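Armadillo repeat protein arm00016 (Synthetic construct, PDB 4D4E) is a computationally designed armadillo-repeat protein made as a scaffold for modular peptide recognition, probably of peptides in extended form. Local coordinates at residues P58-L63 / L98-K103. Numbering follows the deposited sequence.
Sequences PLVKLL and LSPLVK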
ATOM      1  N   PRO A  58       4.590 -19.700  -5.741  1.00 25.65           N
ATOM      2  CA  PRO A  58       5.133 -20.243  -4.475  1.00 25.95           C
ATOM      3  C   PRO A  58       5.317 -19.147  -3.381  1.00 27.18           C
ATOM      4  O   PRO A  58       5.086 -19.400  -2.176  1.00 27.13           O
ATOM      5  CB  PRO A  58       6.468 -20.909  -4.888  1.00 25.64           C
ATOM      6  CG  PRO A  58       6.520 -20.921  -6.354  1.00 25.49           C
ATOM      7  CD  PRO A  58       5.417 -20.043  -6.915  1.00 27.38           C
ATOM      8  N   LEU A  59       5.637 -17.920  -3.794  1.00 27.40           N
ATOM      9  CA  LEU A  59       5.704 -16.830  -2.846  1.00 26.55           C
ATOM     10  C   LEU A  59       4.368 -16.516  -2.220  1.00 28.29           C
ATOM     11  O   LEU A  59       4.305 -16.358  -1.024  1.00 33.02           O
ATOM     12  CB  LEU A  59       6.285 -15.565  -3.469  1.00 28.50           C
ATOM     13  CG  LEU A  59       7.736 -15.189  -3.481  1.00 31.90           C
ATOM     14  CD1 LEU A  59       7.715 -13.748  -3.982  1.00 32.95           C
ATOM     15  CD2 LEU A  59       8.361 -15.260  -2.078  1.00 28.11           C
ATOM     16  N   VAL A  60       3.300 -16.373  -3.011  1.00 28.53           N
ATOM     17  CA  VAL A  60       1.935 -16.140  -2.488  1.00 26.96           C
ATOM     18  C   VAL A  60       1.501 -17.268  -1.528  1.00 28.78           C
ATOM     19  O   VAL A  60       0.772 -17.022  -0.558  1.00 27.46           O
ATOM     20  CB  VAL A  60       0.908 -16.059  -3.666  1.00 27.80           C
ATOM     21  CG1 VAL A  60      -0.525 -15.972  -3.146  1.00 29.29           C
ATOM     22  CG2 VAL A  60       1.208 -14.856  -4.542  1.00 25.30           C
ATOM     23  N   LYS A  61       1.881 -18.508  -1.848  1.00 25.55           N
ATOM     24  CA  LYS A  61       1.500 -19.632  -1.037  1.00 30.93           C
ATOM     25  C   LYS A  61       2.184 -19.616   0.332  1.00 29.28           C
ATOM     26  O   LYS A  61       1.643 -20.189   1.281  1.00 31.28           O
ATOM     27  CB  LYS A  61       1.787 -20.938  -1.761  1.00 37.11           C
ATOM     28  CG  LYS A  61       1.205 -22.144  -1.067  1.00 50.23           C
ATOM     29  CD  LYS A  61       2.102 -23.348  -1.299  1.00 54.24           C
ATOM     30  CE  LYS A  61       2.044 -24.337  -0.141  1.00 50.23           C
ATOM     31  NZ  LYS A  61       3.304 -25.108  -0.218  1.00 53.20           N
ATOM     32  N   LEU A  62       3.354 -18.971   0.436  1.00 27.73           N
ATOM     33  CA  LEU A  62       4.041 -18.769   1.726  1.00 28.79           C
ATOM     34  C   LEU A  62       3.328 -17.815   2.681  1.00 29.36           C
ATOM     35  O   LEU A  62       3.701 -17.754   3.856  1.00 30.89           O
ATOM     36  CB  LEU A  62       5.498 -18.275   1.512  1.00 29.90           C
ATOM     37  CG  LEU A  62       6.509 -19.309   0.995  1.00 27.38           C
ATOM     38  CD1 LEU A  62       7.880 -18.717   0.729  1.00 25.75           C
ATOM     39  CD2 LEU A  62       6.574 -20.519   1.949  1.00 27.80           C
ATOM     40  N   LEU A  63       2.322 -17.074   2.180  1.00 29.56           N
ATOM     41  CA  LEU A  63       1.573 -16.118   2.984  1.00 32.89           C
ATOM     42  C   LEU A  63       0.632 -16.840   3.915  1.00 36.56           C
ATOM     43  O   LEU A  63       0.045 -16.223   4.773  1.00 33.03           O
ATOM     44  CB  LEU A  63       0.772 -15.113   2.128  1.00 32.95           C
ATOM     45  CG  LEU A  63       1.562 -14.307   1.085  1.00 31.03           C
ATOM     46  CD1 LEU A  63       0.710 -13.280   0.320  1.00 30.26           C
ATOM     47  CD2 LEU A  63       2.822 -13.690   1.726  1.00 30.52           C
ATOM     48  N   LEU A  98      -3.680 -10.901  -3.939  1.00 26.34           N
ATOM     49  CA  LEU A  98      -4.420  -9.824  -3.334  1.00 25.75           C
ATOM     50  C   LEU A  98      -5.258 -10.233  -2.148  1.00 27.06           C
ATOM     51  O   LEU A  98      -5.209  -9.578  -1.109  1.00 26.50           O
ATOM     52  CB  LEU A  98      -5.275  -9.121  -4.388  1.00 29.80           C
ATOM     53  CG  LEU A  98      -4.751  -7.869  -5.075  1.00 31.26           C
ATOM     54  CD1 LEU A  98      -3.248  -7.835  -5.313  1.00 33.39           C
ATOM     55  CD2 LEU A  98      -5.563  -7.578  -6.349  1.00 35.56           C
ATOM     56  N   SER A  99      -6.072 -11.281  -2.291  1.00 28.36           N
ATOM     57  CA  SER A  99      -6.825 -11.745  -1.124  1.00 29.73           C
ATOM     58  C   SER A  99      -5.950 -12.143   0.118  1.00 26.08           C
ATOM     59  O   SER A  99      -6.227 -11.696   1.241  1.00 27.83           O
ATOM     60  CB  SER A  99      -7.846 -12.825  -1.499  1.00 32.52           C
ATOM     61  OG  SER A  99      -8.975 -12.117  -2.014  1.00 37.28           O
ATOM     62  N   PRO A 100      -4.884 -12.913  -0.081  1.00 24.86           N
ATOM     63  CA  PRO A 100      -4.051 -13.171   1.119  1.00 25.19           C
ATOM     64  C   PRO A 100      -3.422 -11.906   1.655  1.00 24.73           C
ATOM     65  O   PRO A 100      -3.236 -11.832   2.873  1.00 24.94           O
ATOM     66  CB  PRO A 100      -2.950 -14.113   0.615  1.00 25.22           C
ATOM     67  CG  PRO A 100      -3.409 -14.579  -0.729  1.00 27.42           C
ATOM     68  CD  PRO A 100      -4.349 -13.575  -1.286  1.00 28.67           C
ATOM     69  N   LEU A 101      -3.080 -10.929   0.790  1.00 22.84           N
ATOM     70  CA  LEU A 101      -2.461  -9.697   1.344  1.00 24.54           C
ATOM     71  C   LEU A 101      -3.471  -9.001   2.255  1.00 25.25           C
ATOM     72  O   LEU A 101      -3.142  -8.578   3.335  1.00 26.71           O
ATOM     73  CB  LEU A 101      -1.986  -8.730   0.269  1.00 24.07           C
ATOM     74  CG  LEU A 101      -0.726  -9.165  -0.439  1.00 26.70           C
ATOM     75  CD1 LEU A 101      -0.427  -8.162  -1.558  1.00 27.21           C
ATOM     76  CD2 LEU A 101       0.447  -9.305   0.539  1.00 26.54           C
ATOM     77  N   VAL A 102      -4.731  -8.960   1.818  1.00 26.22           N
ATOM     78  CA  VAL A 102      -5.803  -8.298   2.598  1.00 26.90           C
ATOM     79  C   VAL A 102      -6.092  -9.022   3.902  1.00 27.45           C
ATOM     80  O   VAL A 102      -6.391  -8.347   4.902  1.00 30.72           O
ATOM     81  CB  VAL A 102      -7.147  -8.301   1.836  1.00 26.40           C
ATOM     82  CG1 VAL A 102      -8.339  -7.956   2.748  1.00 28.47           C
ATOM     83  CG2 VAL A 102      -7.059  -7.394   0.665  1.00 25.61           C
ATOM     84  N   LYS A 103      -6.098 -10.364   3.859  1.00 24.61           N
ATOM     85  CA  LYS A 103      -6.272 -11.183   5.062  1.00 26.88           C
ATOM     86  C   LYS A 103      -5.188 -10.796   6.101  1.00 28.66           C
ATOM     87  O   LYS A 103      -5.442 -10.839   7.316  1.00 26.03           O
ATOM     88  CB  LYS A 103      -6.193 -12.689   4.727  1.00 30.05           C
ATOM     89  CG  LYS A 103      -6.000 -13.667   5.887  1.00 34.30           C
ATOM     90  CD  LYS A 103      -6.077 -15.125   5.465  1.00 41.43           C
ATOM     91  CE  LYS A 103      -5.039 -15.552   4.428  1.00 47.98           C
ATOM     92  NZ  LYS A 103      -3.640 -15.038   4.624  1.00 62.63           N
TER
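The Pro100 pyrrolidine, the one ring in the interface between residues 58-63 and 98-103, meets Leu63 and Val60 through two neighbouring carbons. Its CB carries the tighter approach, 3.8 Å from Leu63 CD1, and this same ring carbon lies 4.1 Å from Leu63 CB. The two side chains cross at about a right angle, and the CA atoms of Leu63 and Pro100, 6.6 Å apart, are the nearest CA pair between the segments. One atom further round the ring, Pro100 CG receives a single branch of Val60, CG1, at 4.0 Å. That methyl is sent across because it stands anti to the Val60 backbone N (chi1 174°), while CG2 takes the position beside the N.

Leu63 CD1 also reaches the second apolar partner, touching Leu101 CD2 at 4.0 Å, so one methyl bridges a ring and a leucine tip. Both leucines are buried and continue into the hydrophobic core: Leu63 packs on Val75 and Ile78 of helix 68-81, and Leu101 on Ala119, Ile120 and Ile123 of helix 110-124. The nearest polar approach comes from the exposed Lys103. Its chain sets out extended and then folds at chi3 (60°) and chi4 (42°), bringing NZ to 3.9 Å from the Leu63 carbonyl O, too far for a hydrogen bond; the ammonium also forms a long, weak ion pair with Asp64. The interface is therefore held by van der Waals packing, without hydrogen bonds between the segments.

The Pro-Leu-Val-Lys sequence that starts at Pro58 recurs at Pro100, so a short helix meets its sequence counterpart 42 residues later through different faces. Such side-by-side stacking of equivalent short helices, each backed by a longer one, is characteristic of the armadillo solenoid.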